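Local structure of putrescine aminotransferase (Halomonas elongata DSM 2581, 6GWI) at residues R66-A71 with L334-A339; Y184-G189 with E380-K385; E356-L361 with A370-L375. The protein probably transfers amino groups from putrescine or related amines to carbonyl acceptors, using bound pyridoxal-5'-phosphate as its cofactor. All coordinates share one frame; numbering follows the deposited sequence.

In the fold
Contact 2 is enclosed in the interior, while contacts 1 and 3 are only partly shielded. Contact 1 stands apart, its centre about 40 Å from that of contact 2 on the opposite side of the chain's centre; there two helices meet through a small aliphatic patch near the second subunit. Contacts 2 and 3 share an antiparallel sheet, using its neighbouring strands 376-381 and 367-373, and they touch through the salt bridge of Glu380 with Arg371. Contact 3 packs an indole against one side of that sheet, while contact 2 mixes a carboxylate with two aromatic rings. Helix 324-339 of contact 1 is followed directly by helix 342-359 of contact 3.

Contact 1: R66-A71 with L334-A339; sequences RELVEA and LELLEA
Glu67 and Leu68, in the first turn of helix 66-78, meet Leu336 in the last turns of helix 324-339, a helix-to-helix contact in the class-III aminotransferase fold. Glu67 comes first. Its CB, rather than its charged end, makes the close approach, lying 3.7 Å from Leu336 CD1. The chain then bends at chi2 (99°), which keeps the carboxylate near the leucine: OE2 is 4.1 Å from Leu336 CD2, while OE1 forms a salt bridge with Arg65. Arg65 also touches Leu336, so Leu336 lies against both partners of that ion pair.

Leu68 follows, buried, and it meets Leu336 through CD2. The two leucine side chains run past each other in opposite directions. Leu68 also lies on Lys332 and Asn333 of helix 324-339 and on Tyr291, which extends the packing beyond Leu336. The next residue, Val69, packs on Glu77 of the second subunit, so this helix turn lies between its own chain's helix 324-339 and the dimer partner. On the Leu336 side one methyl serves both neighbours, CD1 touching Glu67 CB and also lying 4.1 Å from Leu68 CD2.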
loop_
_atom_site.group_PDB
_atom_site.type_symbol
_atom_site.label_atom_id
_atom_site.label_comp_id
_atom_site.label_asym_id
_atom_site.label_seq_id
_atom_site.Cartn_x
_atom_site.Cartn_y
_atom_site.Cartn_z
ATOM N N ARG B 66 23.616 -1.537 -10.989
ATOM C CA ARG B 66 23.388 -2.729 -11.797
ATOM C C ARG B 66 22.959 -3.914 -10.937
ATOM O O ARG B 66 22.121 -4.720 -11.357
ATOM C CB ARG B 66 24.655 -3.074 -12.584
ATOM C CG ARG B 66 24.391 -3.601 -13.994
ATOM C CD ARG B 66 25.194 -4.861 -14.300
ATOM N NE ARG B 66 26.249 -4.645 -15.288
ATOM C CZ ARG B 66 27.269 -5.477 -15.484
ATOM N NH1 ARG B 66 28.182 -5.204 -16.407
ATOM N NH2 ARG B 66 27.384 -6.577 -14.751
ATOM N N GLU B 67 23.514 -4.030 -9.725
ATOM C CA GLU B 67 23.232 -5.195 -8.892
ATOM C C GLU B 67 21.757 -5.275 -8.522
ATOM O O GLU B 67 21.191 -6.371 -8.433
ATOM C CB GLU B 67 24.086 -5.169 -7.622
ATOM C CG GLU B 67 25.584 -5.267 -7.855
ATOM C CD GLU B 67 26.271 -3.920 -7.821
ATOM O OE1 GLU B 67 25.617 -2.908 -8.147
ATOM O OE2 GLU B 67 27.466 -3.870 -7.458
ATOM N N LEU B 68 21.120 -4.127 -8.272
ATOM C CA LEU B 68 19.696 -4.136 -7.956
ATOM C C LEU B 68 18.869 -4.526 -9.175
ATOM O O LEU B 68 17.866 -5.238 -9.049
ATOM C CB LEU B 68 19.256 -2.774 -7.427
ATOM C CG LEU B 68 19.867 -2.305 -6.104
ATOM C CD1 LEU B 68 19.153 -1.041 -5.641
ATOM C CD2 LEU B 68 19.805 -3.376 -5.024
ATOM N N VAL B 69 19.270 -4.065 -10.363
ATOM C CA VAL B 69 18.580 -4.467 -11.585
ATOM C C VAL B 69 18.701 -5.972 -11.775
ATOM O O VAL B 69 17.729 -6.660 -12.111
ATOM C CB VAL B 69 19.145 -3.704 -12.797
ATOM C CG1 VAL B 69 18.387 -4.081 -14.064
ATOM C CG2 VAL B 69 19.084 -2.206 -12.560
ATOM N N GLU B 70 19.908 -6.504 -11.576
ATOM C CA GLU B 70 20.126 -7.933 -11.765
ATOM C C GLU B 70 19.350 -8.753 -10.740
ATOM O O GLU B 70 18.824 -9.823 -11.069
ATOM C CB GLU B 70 21.623 -8.242 -11.704
ATOM C CG GLU B 70 22.426 -7.584 -12.821
ATOM C CD GLU B 70 23.927 -7.699 -12.624
ATOM O OE1 GLU B 70 24.665 -7.588 -13.626
ATOM O OE2 GLU B 70 24.375 -7.911 -11.478
ATOM N N ALA B 71 19.251 -8.266 -9.500
ATOM C CA ALA B 71 18.498 -8.992 -8.482
ATOM C C ALA B 71 17.028 -9.116 -8.866
ATOM O O ALA B 71 16.423 -10.182 -8.697
ATOM C CB ALA B 71 18.637 -8.300 -7.126
ATOM N N LEU B 334 20.171 -4.103 0.944
ATOM C CA LEU B 334 20.745 -4.170 2.284
ATOM C C LEU B 334 22.150 -4.767 2.261
ATOM O O LEU B 334 23.050 -4.276 2.951
ATOM C CB LEU B 334 19.841 -4.981 3.212
ATOM C CG LEU B 334 18.419 -4.461 3.422
ATOM C CD1 LEU B 334 17.651 -5.417 4.319
ATOM C CD2 LEU B 334 18.440 -3.060 4.016
ATOM N N GLU B 335 22.352 -5.845 1.494
ATOM C CA GLU B 335 23.671 -6.469 1.424
ATOM C C GLU B 335 24.717 -5.495 0.895
ATOM O O GLU B 335 25.864 -5.488 1.357
ATOM C CB GLU B 335 23.617 -7.717 0.542
ATOM C CG GLU B 335 22.875 -8.893 1.160
ATOM C CD GLU B 335 22.530 -9.970 0.143
ATOM O OE1 GLU B 335 22.664 -9.720 -1.073
ATOM O OE2 GLU B 335 22.113 -11.070 0.563
ATOM N N LEU B 336 24.344 -4.678 -0.094
ATOM C CA LEU B 336 25.272 -3.698 -0.646
ATOM C C LEU B 336 25.535 -2.574 0.350
ATOM O O LEU B 336 26.689 -2.187 0.572
ATOM C CB LEU B 336 24.713 -3.132 -1.950
ATOM C CG LEU B 336 24.696 -4.095 -3.136
ATOM C CD1 LEU B 336 23.877 -3.512 -4.273
ATOM C CD2 LEU B 336 26.113 -4.400 -3.591
ATOM N N LEU B 337 24.475 -2.041 0.965
ATOM C CA LEU B 337 24.654 -0.999 1.969
ATOM C C LEU B 337 25.634 -1.449 3.039
ATOM O O LEU B 337 26.479 -0.667 3.492
ATOM C CB LEU B 337 23.315 -0.640 2.613
ATOM C CG LEU B 337 22.362 0.251 1.820
ATOM C CD1 LEU B 337 20.981 0.246 2.459
ATOM C CD2 LEU B 337 22.910 1.661 1.731
ATOM N N GLU B 338 25.535 -2.714 3.454
ATOM C CA GLU B 338 26.402 -3.249 4.496
ATOM C C GLU B 338 27.791 -3.576 3.956
ATOM O O GLU B 338 28.801 -3.182 4.549
ATOM C CB GLU B 338 25.761 -4.498 5.107
ATOM C CG GLU B 338 26.492 -5.049 6.319
ATOM C CD GLU B 338 25.756 -6.207 6.967
ATOM O OE1 GLU B 338 25.071 -6.960 6.243
ATOM O OE2 GLU B 338 25.863 -6.365 8.201
ATOM N N ALA B 339 27.859 -4.305 2.838
ATOM C CA ALA B 339 29.151 -4.756 2.331
ATOM C C ALA B 339 30.031 -3.588 1.914
ATOM O O ALA B 339 31.259 -3.665 2.030
ATOM C CB ALA B 339 28.956 -5.709 1.152
#

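Contact 2: Y184-G189 with E380-K385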
loop_
_atom_site.group_PDB
_atom_site.type_symbol
_atom_site.label_atom_id
_atom_site.label_comp_id
_atom_site.label_asym_id
_atom_site.label_seq_id
_atom_site.Cartn_x
_atom_site.Cartn_y
_atom_site.Cartn_z
ATOM N N TYR B 184 10.077 21.275 17.615
ATOM C CA TYR B 184 10.609 22.154 16.569
ATOM C C TYR B 184 11.077 23.457 17.208
ATOM O O TYR B 184 10.315 24.416 17.329
ATOM C CB TYR B 184 9.540 22.410 15.512
ATOM C CG TYR B 184 9.971 23.260 14.337
ATOM C CD1 TYR B 184 11.314 23.425 14.015
ATOM C CD2 TYR B 184 9.024 23.886 13.535
ATOM C CE1 TYR B 184 11.697 24.196 12.932
ATOM C CE2 TYR B 184 9.397 24.656 12.455
ATOM C CZ TYR B 184 10.731 24.808 12.158
ATOM O OH TYR B 184 11.089 25.576 11.074
ATOM N N TRP B 185 12.360 23.511 17.576
ATOM C CA TRP B 185 12.847 24.650 18.349
ATOM C C TRP B 185 12.786 25.946 17.545
ATOM O O TRP B 185 12.308 26.972 18.045
ATOM C CB TRP B 185 14.278 24.404 18.831
ATOM C CG TRP B 185 14.804 25.550 19.651
ATOM C CD1 TRP B 185 14.537 25.804 20.966
ATOM C CD2 TRP B 185 15.663 26.609 19.206
ATOM N NE1 TRP B 185 15.183 26.948 21.368
ATOM C CE2 TRP B 185 15.880 27.462 20.306
ATOM C CE3 TRP B 185 16.272 26.916 17.985
ATOM C CZ2 TRP B 185 16.682 28.599 20.224
ATOM C CZ3 TRP B 185 17.069 28.047 17.905
ATOM C CH2 TRP B 185 17.265 28.874 19.018
ATOM N N PHE B 186 13.284 25.937 16.306
ATOM C CA PHE B 186 13.375 27.193 15.573
ATOM C C PHE B 186 11.996 27.807 15.373
ATOM O O PHE B 186 11.813 29.018 15.545
ATOM C CB PHE B 186 14.060 26.999 14.221
ATOM C CG PHE B 186 14.347 28.297 13.510
ATOM C CD1 PHE B 186 13.376 28.912 12.734
ATOM C CD2 PHE B 186 15.582 28.913 13.638
ATOM C CE1 PHE B 186 13.636 30.110 12.093
ATOM C CE2 PHE B 186 15.847 30.110 12.997
ATOM C CZ PHE B 186 14.873 30.710 12.224
ATOM N N GLY B 187 11.008 26.986 15.011
ATOM C CA GLY B 187 9.691 27.513 14.721
ATOM C C GLY B 187 8.855 27.811 15.945
ATOM O O GLY B 187 8.029 28.729 15.918
ATOM N N GLU B 188 9.058 27.065 17.035
ATOM C CA GLU B 188 8.120 27.105 18.147
ATOM C C GLU B 188 8.758 27.195 19.525
ATOM O O GLU B 188 8.021 27.202 20.517
ATOM C CB GLU B 188 7.218 25.855 18.103
ATOM C CG GLU B 188 6.488 25.670 16.780
ATOM C CD GLU B 188 5.466 24.550 16.821
ATOM O OE1 GLU B 188 5.176 24.045 17.925
ATOM O OE2 GLU B 188 4.963 24.165 15.744
ATOM N N GLY B 189 10.083 27.276 19.633
ATOM C CA GLY B 189 10.718 27.182 20.932
ATOM C C GLY B 189 11.811 28.192 21.213
ATOM O O GLY B 189 12.511 28.075 22.225
ATOM N N GLU B 380 16.601 27.447 7.295
ATOM C CA GLU B 380 15.476 28.285 7.699
ATOM C C GLU B 380 15.665 29.649 7.046
ATOM O O GLU B 380 16.620 30.368 7.363
ATOM C CB GLU B 380 15.393 28.408 9.218
ATOM C CG GLU B 380 15.190 27.093 9.962
ATOM C CD GLU B 380 13.814 26.489 9.742
ATOM O OE1 GLU B 380 13.030 27.043 8.945
ATOM O OE2 GLU B 380 13.512 25.458 10.377
ATOM N N LEU B 381 14.763 30.004 6.134
ATOM C CA LEU B 381 14.819 31.303 5.480
ATOM C C LEU B 381 14.131 32.344 6.355
ATOM O O LEU B 381 13.024 32.114 6.854
ATOM C CB LEU B 381 14.161 31.234 4.103
ATOM C CG LEU B 381 14.692 30.158 3.149
ATOM C CD1 LEU B 381 14.053 30.306 1.773
ATOM C CD2 LEU B 381 16.210 30.194 3.041
ATOM N N VAL B 382 14.794 33.485 6.551
ATOM C CA VAL B 382 14.259 34.577 7.353
ATOM C C VAL B 382 14.470 35.891 6.615
ATOM O O VAL B 382 15.400 36.035 5.815
ATOM C CB VAL B 382 14.909 34.652 8.756
ATOM C CG1 VAL B 382 14.710 33.348 9.514
ATOM C CG2 VAL B 382 16.390 35.009 8.644
ATOM N N ALA B 383 13.593 36.856 6.894
ATOM C CA ALA B 383 13.746 38.209 6.376
ATOM C C ALA B 383 14.644 39.070 7.258
ATOM O O ALA B 383 15.306 39.983 6.751
ATOM C CB ALA B 383 12.373 38.875 6.237
ATOM N N ASP B 384 14.695 38.786 8.558
ATOM C CA ASP B 384 15.527 39.525 9.503
ATOM C C ASP B 384 16.293 38.515 10.340
ATOM O O ASP B 384 15.687 37.734 11.079
ATOM C CB ASP B 384 14.671 40.432 10.395
ATOM C CG ASP B 384 15.502 41.278 11.342
ATOM O OD1 ASP B 384 15.686 42.479 11.047
ATOM O OD2 ASP B 384 16.009 40.741 12.349
ATOM N N LYS B 385 17.623 38.523 10.223
ATOM C CA LYS B 385 18.413 37.555 10.973
ATOM C C LYS B 385 18.483 37.881 12.458
ATOM O O LYS B 385 18.529 36.966 13.287
ATOM C CB LYS B 385 19.835 37.469 10.433
ATOM C CG LYS B 385 19.988 36.579 9.237
ATOM C CD LYS B 385 21.435 36.549 8.822
ATOM C CE LYS B 385 22.064 35.239 9.288
ATOM N NZ LYS B 385 22.238 35.234 10.776
#
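Tyr184 and Phe186 both close on Glu380, one gripping its carboxylate and the other lying against its aliphatic chain. The tyrosine OH donates a short hydrogen bond of 2.5 Å to Glu380 OE2, reaching the oxygen from above the carboxylate plane, 35° out of it, while OE2 itself lies at the edge of the phenol ring. Over one face of the Phe186 ring sits Glu380 CG, 3.8 Å from the ring centroid, in a CH-pi contact. The glutamate chain is bent at chi2 (-69°), and the carboxylate plane stacks almost parallel to the phenyl ring, the two planes 5° apart. Val382 adds a methyl at the ring's edge, its CG1 3.8 Å from Phe186 CZ.

Further out, the buried carboxylate is held by more than the tyrosine. Arg371 forms a salt bridge with OE2; Arg390 forms another with OE1, which also takes a hydrogen bond from Thr418. These partners fix the rotation of the group and probably favour its charged form. With an alanine here, Arg371 and Arg390 would probably lose a shared counter-charge, the Tyr184 hydroxyl its acceptor, and the Phe186 face its aliphatic cover. The rings are positioned from their own side too: Tyr184 occupies the N-cap position of helix 185-188, with Gly187 N lying 3.4 Å above the plane of its ring, and Arg190 makes a cation-pi contact with Phe186.

The contact thus joins the short helix that follows strand 177-180 of the parallel sheet to strand 376-381 of the antiparallel sheet, an interface between the large and C-terminal domains consistent with the fold-type I aminotransferases.

Contact 3: E356-L361 with A370-L375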
loop_
_atom_site.group_PDB
_atom_site.type_symbol
_atom_site.label_atom_id
_atom_site.label_comp_id
_atom_site.label_asym_id
_atom_site.label_seq_id
_atom_site.Cartn_x
_atom_site.Cartn_y
_atom_site.Cartn_z
ATOM N N GLU B 356 29.908 20.592 7.496
ATOM C CA GLU B 356 30.790 21.751 7.389
ATOM C C GLU B 356 30.466 22.578 6.150
ATOM O O GLU B 356 30.424 23.813 6.218
ATOM C CB GLU B 356 32.255 21.305 7.393
ATOM C CG GLU B 356 32.603 20.198 6.413
ATOM C CD GLU B 356 34.089 19.884 6.396
ATOM O OE1 GLU B 356 34.487 18.857 6.987
ATOM O OE2 GLU B 356 34.860 20.676 5.812
ATOM N N ARG B 357 30.221 21.925 5.011
ATOM C CA ARG B 357 29.858 22.662 3.807
ATOM C C ARG B 357 28.486 23.310 3.964
ATOM O O ARG B 357 28.267 24.442 3.514
ATOM C CB ARG B 357 29.870 21.730 2.595
ATOM C CG ARG B 357 31.235 21.146 2.231
ATOM C CD ARG B 357 32.284 22.211 1.931
ATOM N NE ARG B 357 33.415 21.649 1.193
ATOM C CZ ARG B 357 34.514 22.322 0.860
ATOM N NH1 ARG B 357 34.652 23.596 1.204
ATOM N NH2 ARG B 357 35.480 21.716 0.183
ATOM N N TRP B 358 27.549 22.602 4.599
ATOM C CA TRP B 358 26.224 23.157 4.856
ATOM C C TRP B 358 26.301 24.373 5.771
ATOM O O TRP B 358 25.573 25.354 5.575
ATOM C CB TRP B 358 25.341 22.077 5.477
ATOM C CG TRP B 358 23.862 22.284 5.361
ATOM C CD1 TRP B 358 22.970 22.396 6.389
ATOM C CD2 TRP B 358 23.094 22.357 4.155
ATOM N NE1 TRP B 358 21.697 22.546 5.897
ATOM C CE2 TRP B 358 21.746 22.526 4.528
ATOM C CE3 TRP B 358 23.413 22.302 2.795
ATOM C CZ2 TRP B 358 20.721 22.640 3.594
ATOM C CZ3 TRP B 358 22.394 22.422 1.868
ATOM C CH2 TRP B 358 21.064 22.589 2.271
ATOM N N ALA B 359 27.173 24.323 6.784
ATOM C CA ALA B 359 27.302 25.423 7.731
ATOM C C ALA B 359 27.873 26.684 7.096
ATOM O O ALA B 359 27.745 27.766 7.680
ATOM C CB ALA B 359 28.179 25.004 8.911
ATOM N N SER B 360 28.508 26.576 5.929
ATOM C CA SER B 360 28.989 27.768 5.242
ATOM C C SER B 360 27.849 28.631 4.715
ATOM O O SER B 360 28.107 29.745 4.245
ATOM C CB SER B 360 29.914 27.372 4.089
ATOM O OG SER B 360 29.173 26.981 2.946
ATOM N N LEU B 361 26.609 28.151 4.783
ATOM C CA LEU B 361 25.451 28.910 4.331
ATOM C C LEU B 361 24.810 29.747 5.434
ATOM O O LEU B 361 23.877 30.504 5.146
ATOM C CB LEU B 361 24.398 27.964 3.742
ATOM C CG LEU B 361 24.792 27.214 2.469
ATOM C CD1 LEU B 361 23.785 26.117 2.155
ATOM C CD2 LEU B 361 24.913 28.176 1.296
ATOM N N ALA B 370 20.941 26.808 9.806
ATOM C CA ALA B 370 21.312 25.654 8.999
ATOM C C ALA B 370 21.550 24.477 9.933
ATOM O O ALA B 370 22.279 24.606 10.921
ATOM C CB ALA B 370 22.565 25.931 8.162
ATOM N N ARG B 371 20.922 23.341 9.632
ATOM C CA ARG B 371 21.038 22.156 10.469
ATOM C C ARG B 371 21.140 20.916 9.595
ATOM O O ARG B 371 20.551 20.849 8.514
ATOM C CB ARG B 371 19.839 22.023 11.422
ATOM C CG ARG B 371 18.490 21.937 10.718
ATOM C CD ARG B 371 17.368 21.640 11.701
ATOM N NE ARG B 371 16.077 21.523 11.030
ATOM C CZ ARG B 371 15.251 22.540 10.796
ATOM N NH1 ARG B 371 15.568 23.768 11.186
ATOM N NH2 ARG B 371 14.100 22.324 10.171
ATOM N N SER B 372 21.884 19.926 10.077
ATOM C CA SER B 372 22.002 18.672 9.354
ATOM C C SER B 372 22.335 17.564 10.337
ATOM O O SER B 372 22.866 17.804 11.424
ATOM C CB SER B 372 23.063 18.750 8.248
ATOM O OG SER B 372 24.369 18.863 8.786
ATOM N N LEU B 373 22.000 16.341 9.940
ATOM C CA LEU B 373 22.350 15.139 10.686
ATOM C C LEU B 373 22.463 14.018 9.666
ATOM O O LEU B 373 21.524 13.793 8.896
ATOM C CB LEU B 373 21.304 14.812 11.753
ATOM C CG LEU B 373 21.532 13.527 12.554
ATOM C CD1 LEU B 373 22.886 13.543 13.253
ATOM C CD2 LEU B 373 20.413 13.316 13.562
ATOM N N GLY B 374 23.594 13.323 9.659
ATOM C CA GLY B 374 23.843 12.395 8.571
ATOM C C GLY B 374 23.730 13.127 7.250
ATOM O O GLY B 374 24.355 14.172 7.043
ATOM N N LEU B 375 22.929 12.588 6.333
ATOM C CA LEU B 375 22.664 13.241 5.053
ATOM C C LEU B 375 21.218 13.731 4.964
ATOM O O LEU B 375 20.558 13.602 3.931
ATOM C CB LEU B 375 23.002 12.308 3.893
ATOM C CG LEU B 375 24.507 12.079 3.690
ATOM C CD1 LEU B 375 24.762 11.013 2.636
ATOM C CD2 LEU B 375 25.238 13.372 3.321
#
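The indole of Trp358 presents an edge to the strand: Arg371 N lies in the ring plane, 3.9 Å from Trp358 NE1. Leu361 CD1 rests on one face, 3.8 Å above the plane and shifted toward the rim. Ala370 and Ser372 approach obliquely on the pyrrole side, the Ala370 CB at 4.0 Å and the Ser372 CB at 4.1 Å from Trp358 CD1. CG of the tryptophan stands anti to the backbone N (chi1 -159°), which carries the ring from the helix across to the strand. The indole N-H is satisfied by Ala378 O on the adjacent strand 376-381, so Trp358 touches both strands of the hairpin.

Ala370 and Ser372 turn their CB atoms to the helix, whereas Arg371 between them points away. Its guanidinium group pairs with Glu369 and also bonds to the carbonyls of Gly230 and Ala231. Near the end of helix 342-359, Ser360 OG donates to Arg357 O at 2.8 Å, and Ser360 N reaches the same carbonyl, so two bonds hold that oxygen. Arg357 in turn forms a salt bridge with Asp433 of helix 429-450, whose Leu435 packs on Trp358.

Helices 342-359 and 429-450 therefore pack together beside the antiparallel sheet, an alpha/beta layering consistent with the C-terminal domain of fold-type I aminotransferases.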